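Local coordinates for tungstate ABC transporter, periplasmic tungstate-binding protein (Geobacter sulfurreducens, PDB 3LR1) that probably binds tungstate in the periplasm and hands it to an ABC transporter for uptake into the cell, at residues E106-K109 against L110-T113; G19-K22 against V23-P27. All blocks are in the same frame, centred on the assembly; numbering follows the deposited sequence.

Contact 1: E106-K109 against L110-T113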
ATOM      1  N   GLU A 106      19.726  -3.805  -8.531  1.00 18.37           N
ATOM      2  CA  GLU A 106      21.012  -3.145  -8.606  1.00 18.49           C
ATOM      3  C   GLU A 106      21.098  -1.934  -7.678  1.00 16.80           C
ATOM      4  O   GLU A 106      22.123  -1.717  -7.050  1.00 16.45           O
ATOM      5  CB  GLU A 106      21.326  -2.714 -10.024  1.00 17.78           C
ATOM      6  CG  GLU A 106      22.700  -2.205 -10.212  1.00 17.93           C
ATOM      7  CD  GLU A 106      23.035  -2.018 -11.681  1.00 18.87           C
ATOM      8  OE1 GLU A 106      22.364  -1.230 -12.331  1.00 20.07           O
ATOM      9  OE2 GLU A 106      23.972  -2.639 -12.223  1.00 22.03           O
ATOM     10  N   ALA A 107      20.038  -1.140  -7.636  1.00 16.06           N
ATOM     11  CA  ALA A 107      20.024   0.067  -6.781  1.00 15.01           C
ATOM     12  C   ALA A 107      20.224  -0.334  -5.333  1.00 16.03           C
ATOM     13  O   ALA A 107      20.991   0.292  -4.598  1.00 16.78           O
ATOM     14  CB  ALA A 107      18.669   0.900  -6.954  1.00 13.34           C
ATOM     15  N   LEU A 108      19.510  -1.358  -4.890  1.00 17.50           N
ATOM     16  CA  LEU A 108      19.602  -1.759  -3.485  1.00 19.13           C
ATOM     17  C   LEU A 108      21.034  -2.294  -3.230  1.00 20.40           C
ATOM     18  O   LEU A 108      21.692  -1.938  -2.236  1.00 19.27           O
ATOM     19  CB  LEU A 108      18.523  -2.791  -3.146  1.00 19.25           C
ATOM     20  CG  LEU A 108      17.066  -2.292  -3.253  1.00 21.86           C
ATOM     21  CD1 LEU A 108      16.065  -3.473  -2.857  1.00 25.13           C
ATOM     22  CD2 LEU A 108      16.832  -1.093  -2.374  1.00 21.86           C
ATOM     23  N   LYS A 109      21.541  -3.099  -4.161  1.00 22.11           N
ATOM     24  CA  LYS A 109      22.876  -3.665  -3.978  1.00 23.07           C
ATOM     25  C   LYS A 109      23.957  -2.563  -3.903  1.00 23.30           C
ATOM     26  O   LYS A 109      24.909  -2.691  -3.127  1.00 22.75           O
ATOM     27  CB  LYS A 109      23.166  -4.683  -5.064  1.00 24.41           C
ATOM     28  CG  LYS A 109      23.986  -5.919  -4.595  1.00 28.61           C
ATOM     29  CD  LYS A 109      25.465  -5.661  -4.494  1.00 33.06           C
ATOM     30  CE  LYS A 109      26.296  -6.990  -4.458  1.00 34.67           C
ATOM     31  NZ  LYS A 109      27.691  -6.819  -4.950  1.00 35.68           N
ATOM     32  N   LEU A 110      23.819  -1.503  -4.709  1.00 22.96           N
ATOM     33  CA  LEU A 110      24.647  -0.273  -4.577  1.00 23.38           C
ATOM     34  C   LEU A 110      24.564   0.292  -3.156  1.00 23.64           C
ATOM     35  O   LEU A 110      25.598   0.689  -2.593  1.00 23.58           O
ATOM     36  CB  LEU A 110      24.232   0.823  -5.575  1.00 23.14           C
ATOM     37  CG  LEU A 110      24.966   1.256  -6.852  1.00 25.60           C
ATOM     38  CD1 LEU A 110      26.136   0.374  -7.264  1.00 26.78           C
ATOM     39  CD2 LEU A 110      24.009   1.426  -8.041  1.00 25.49           C
ATOM     40  N   LEU A 111      23.361   0.337  -2.585  1.00 23.64           N
ATOM     41  CA  LEU A 111      23.167   0.805  -1.186  1.00 23.99           C
ATOM     42  C   LEU A 111      23.891  -0.073  -0.176  1.00 24.18           C
ATOM     43  O   LEU A 111      24.662   0.429   0.650  1.00 25.66           O
ATOM     44  CB  LEU A 111      21.661   0.904  -0.787  1.00 24.04           C
ATOM     45  CG  LEU A 111      20.910   1.978  -1.573  1.00 23.00           C
ATOM     46  CD1 LEU A 111      19.419   2.049  -1.244  1.00 20.77           C
ATOM     47  CD2 LEU A 111      21.552   3.326  -1.311  1.00 20.22           C
ATOM     48  N   ALA A 112      23.662  -1.376  -0.244  1.00 24.61           N
ATOM     49  CA  ALA A 112      24.302  -2.298   0.675  1.00 24.94           C
ATOM     50  C   ALA A 112      25.837  -2.230   0.568  1.00 25.47           C
ATOM     51  O   ALA A 112      26.517  -2.282   1.582  1.00 26.25           O
ATOM     52  CB  ALA A 112      23.825  -3.711   0.436  1.00 25.10           C
ATOM     53  N   THR A 113      26.359  -2.094  -0.646  1.00 25.35           N
ATOM     54  CA  THR A 113      27.817  -2.060  -0.892  1.00 25.73           C
ATOM     55  C   THR A 113      28.449  -0.768  -0.414  1.00 25.69           C
ATOM     56  O   THR A 113      29.545  -0.771   0.195  1.00 24.95           O
ATOM     57  CB  THR A 113      28.134  -2.238  -2.403  1.00 25.85           C
ATOM     58  OG1 THR A 113      27.586  -3.479  -2.852  1.00 25.19           O
ATOM     59  CG2 THR A 113      29.664  -2.256  -2.666  1.00 26.61           C
TER
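Thr113 meets Lys109 twice on the same acceptor. Its hydroxyl OG1 donates to Lys109 O at 2.8 Å, while the backbone N of Thr113 donates to that carbonyl oxygen at 2.9 Å; the two donors arrive from opposite faces of the carbonyl plane, the hydroxyl tilted 34° out of it. OG1 can turn back along the helix because it stands beside the backbone N of its own residue, anti to the carbonyl carbon (chi1 -58°), with CG2 taking the position anti to N. Lys109 O is thus gripped by two donors, and the hydroxyl, near the end of helix 104-114, is tied to the turn before it.

The remaining backbone bonds are the i to i+4 set of an alpha-helix: Leu110 N to Glu106 O, Leu111 N to Ala107 O and Ala112 N to Leu108 O. Side chain meets main chain where Leu110 CD2 lies 3.8 Å from the backbone oxygen Glu106 O.

Between side chains the contacts are lighter. The chain of Lys109, bent at chi2, passes obliquely by the threonine hydroxyl, and its CD lies 3.5 Å from Thr113 OG1. On the buried face, Leu108 CD2 and Leu111 CD1 touch at 4.2 Å, one turn apart.

At the other end, Glu106 OE1 accepts from the backbone N of Lys102, and the backbone N of Glu106 is hydrogen-bonded to Thr103 OG1. Leu108 and Leu111 both rest on Phe118 of strand 118-120; Leu108 also meets Ile88 of strand 78-90 and Leu134 of helix 126-137, whose Trp135 packs against Leu108 and Ala112.

Contact 2: G19-K22 against V23-P27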
ATOM      1  N   GLY A  19      -4.219   9.340  -1.215  1.00 22.61           N
ATOM      2  CA  GLY A  19      -5.314  10.252  -1.682  1.00 20.66           C
ATOM      3  C   GLY A  19      -6.264   9.691  -2.752  1.00 19.66           C
ATOM      4  O   GLY A  19      -7.263  10.344  -3.159  1.00 20.06           O
ATOM      5  N   LEU A  20      -5.992   8.485  -3.223  1.00 18.02           N
ATOM      6  CA  LEU A  20      -6.837   7.870  -4.242  1.00 17.11           C
ATOM      7  C   LEU A  20      -8.292   7.795  -3.813  1.00 17.28           C
ATOM      8  O   LEU A  20      -9.202   8.101  -4.624  1.00 16.90           O
ATOM      9  CB  LEU A  20      -6.366   6.456  -4.558  1.00 16.32           C
ATOM     10  CG  LEU A  20      -7.210   5.557  -5.463  1.00 16.00           C
ATOM     11  CD1 LEU A  20      -7.384   6.167  -6.797  1.00 14.53           C
ATOM     12  CD2 LEU A  20      -6.583   4.176  -5.607  1.00 18.84           C
ATOM     13  N   LEU A  21      -8.508   7.343  -2.588  1.00 18.16           N
ATOM     14  CA  LEU A  21      -9.875   7.101  -2.108  1.00 19.97           C
ATOM     15  C   LEU A  21     -10.747   8.346  -2.096  1.00 20.31           C
ATOM     16  O   LEU A  21     -11.913   8.246  -2.352  1.00 21.38           O
ATOM     17  CB  LEU A  21      -9.850   6.408  -0.739  1.00 20.61           C
ATOM     18  CG  LEU A  21      -9.214   5.005  -0.777  1.00 18.81           C
ATOM     19  CD1 LEU A  21      -9.171   4.405   0.654  1.00 22.04           C
ATOM     20  CD2 LEU A  21      -9.847   4.073  -1.788  1.00 19.19           C
ATOM     21  N   LYS A  22     -10.175   9.529  -1.850  1.00 21.15           N
ATOM     22  CA  LYS A  22     -10.888  10.758  -1.873  1.00 22.77           C
ATOM     23  C   LYS A  22     -11.514  11.089  -3.245  1.00 22.21           C
ATOM     24  O   LYS A  22     -12.539  11.701  -3.311  1.00 23.18           O
ATOM     25  CB  LYS A  22      -9.976  11.896  -1.350  1.00 25.49           C
ATOM     26  CG  LYS A  22     -10.757  13.027  -0.737  1.00 29.99           C
ATOM     27  CD  LYS A  22      -9.812  13.971   0.091  1.00 37.24           C
ATOM     28  CE  LYS A  22      -8.462  14.257  -0.638  1.00 41.46           C
ATOM     29  NZ  LYS A  22      -8.564  14.662  -2.101  1.00 44.43           N
ATOM     30  N   VAL A  23     -10.934  10.599  -4.319  1.00 20.66           N
ATOM     31  CA  VAL A  23     -11.403  10.776  -5.684  1.00 20.33           C
ATOM     32  C   VAL A  23     -12.226   9.544  -6.171  1.00 17.99           C
ATOM     33  O   VAL A  23     -13.241   9.681  -6.835  1.00 16.24           O
ATOM     34  CB  VAL A  23     -10.184  11.039  -6.595  1.00 21.48           C
ATOM     35  CG1 VAL A  23     -10.606  11.186  -8.020  1.00 23.09           C
ATOM     36  CG2 VAL A  23      -9.423  12.348  -6.128  1.00 22.98           C
ATOM     37  N   LEU A  24     -11.824   8.342  -5.772  1.00 16.96           N
ATOM     38  CA  LEU A  24     -12.471   7.119  -6.216  1.00 16.26           C
ATOM     39  C   LEU A  24     -13.860   6.919  -5.602  1.00 14.70           C
ATOM     40  O   LEU A  24     -14.777   6.421  -6.288  1.00 15.06           O
ATOM     41  CB  LEU A  24     -11.575   5.907  -5.869  1.00 16.36           C
ATOM     42  CG  LEU A  24     -11.986   4.527  -6.365  1.00 16.14           C
ATOM     43  CD1 LEU A  24     -12.104   4.428  -7.898  1.00 14.94           C
ATOM     44  CD2 LEU A  24     -10.982   3.528  -5.865  1.00 15.84           C
ATOM     45  N   LEU A  25     -14.027   7.227  -4.312  1.00 14.05           N
ATOM     46  CA  LEU A  25     -15.263   6.896  -3.629  1.00 12.80           C
ATOM     47  C   LEU A  25     -16.516   7.792  -3.896  1.00 13.68           C
ATOM     48  O   LEU A  25     -17.612   7.288  -3.925  1.00 13.31           O
ATOM     49  CB  LEU A  25     -15.028   6.713  -2.112  1.00 13.28           C
ATOM     50  CG  LEU A  25     -14.033   5.613  -1.727  1.00 14.83           C
ATOM     51  CD1 LEU A  25     -13.722   5.626  -0.136  1.00 18.66           C
ATOM     52  CD2 LEU A  25     -14.556   4.274  -2.174  1.00 15.17           C
ATOM     53  N   PRO A  26     -16.372   9.112  -4.049  1.00 14.63           N
ATOM     54  CA  PRO A  26     -17.595   9.914  -4.198  1.00 14.52           C
ATOM     55  C   PRO A  26     -18.603   9.547  -5.294  1.00 13.99           C
ATOM     56  O   PRO A  26     -19.836   9.571  -5.025  1.00 12.89           O
ATOM     57  CB  PRO A  26     -17.076  11.329  -4.308  1.00 16.63           C
ATOM     58  CG  PRO A  26     -15.824  11.322  -3.442  1.00 15.40           C
ATOM     59  CD  PRO A  26     -15.192   9.962  -3.799  1.00 15.70           C
ATOM     60  N   PRO A  27     -18.143   9.194  -6.497  1.00 13.83           N
ATOM     61  CA  PRO A  27     -19.148   8.747  -7.465  1.00 13.27           C
ATOM     62  C   PRO A  27     -19.921   7.525  -7.041  1.00 11.68           C
ATOM     63  O   PRO A  27     -21.097   7.452  -7.310  1.00 10.82           O
ATOM     64  CB  PRO A  27     -18.331   8.432  -8.686  1.00 15.98           C
ATOM     65  CG  PRO A  27     -17.012   9.228  -8.461  1.00 15.59           C
ATOM     66  CD  PRO A  27     -16.766   9.108  -7.044  1.00 14.00           C
TER
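The first turns of helix 20-32 start just after Gly19, which takes positive phi (86°) on leaving helix 13-18, and here Leu20 and Leu21 meet Leu24 and Leu25. Leu20 O accepts two backbone bonds. Leu24 N reaches it at 2.9 Å, in the carbonyl plane, whereas Val23 N comes in at 3.1 Å from above that plane, 52° out of it. Leu25 N then bonds to Leu21 O.

Beyond this point the helix carries a Pro-Pro pair that brings no N-H to the turn before, and it is kinked there. In place of a donor, the ring of Pro26 lies against Lys22 O, with CD 3.2 Å from that oxygen.

Three apolar contacts follow the buried face. Leu25 holds CG anti to its carbonyl carbon (chi1 -60°), which carries CD1 back over the preceding turn to within 4.0 Å of Leu21 CB. Leu21 CD2 meets Leu24 CD2 at 4.3 Å, and Leu20 CD1 touches Leu24 CB at the same distance. Leu21 and Leu25 both lean on Val38 of strand 35-41, the parallel neighbour of strand 6-12. From the C-terminal helices, Ile233 and Val224 pack on Leu24, Leu220 packs on Leu25, and Tyr223 OH is hydrogen-bonded to Leu24 O.

How the contacts relate
Contact 2 comes first along the chain and closes well before contact 1 opens. Their centres lie about 37 Å apart, on opposite sides of the centre of the chain, and their nearest atoms are about 24 Å apart, so the two do not touch. Both helices nevertheless pack on strands that pairing joins into one mixed sheet: helix 20-32 on strand 35-41, which runs parallel to its partner 6-12, and helix 104-114 on strands 78-90 and 118-120, each paired with strand 167-171. This separation is consistent with the two-lobed architecture of periplasmic binding proteins, with contact 1 in one lobe and contact 2 in the other.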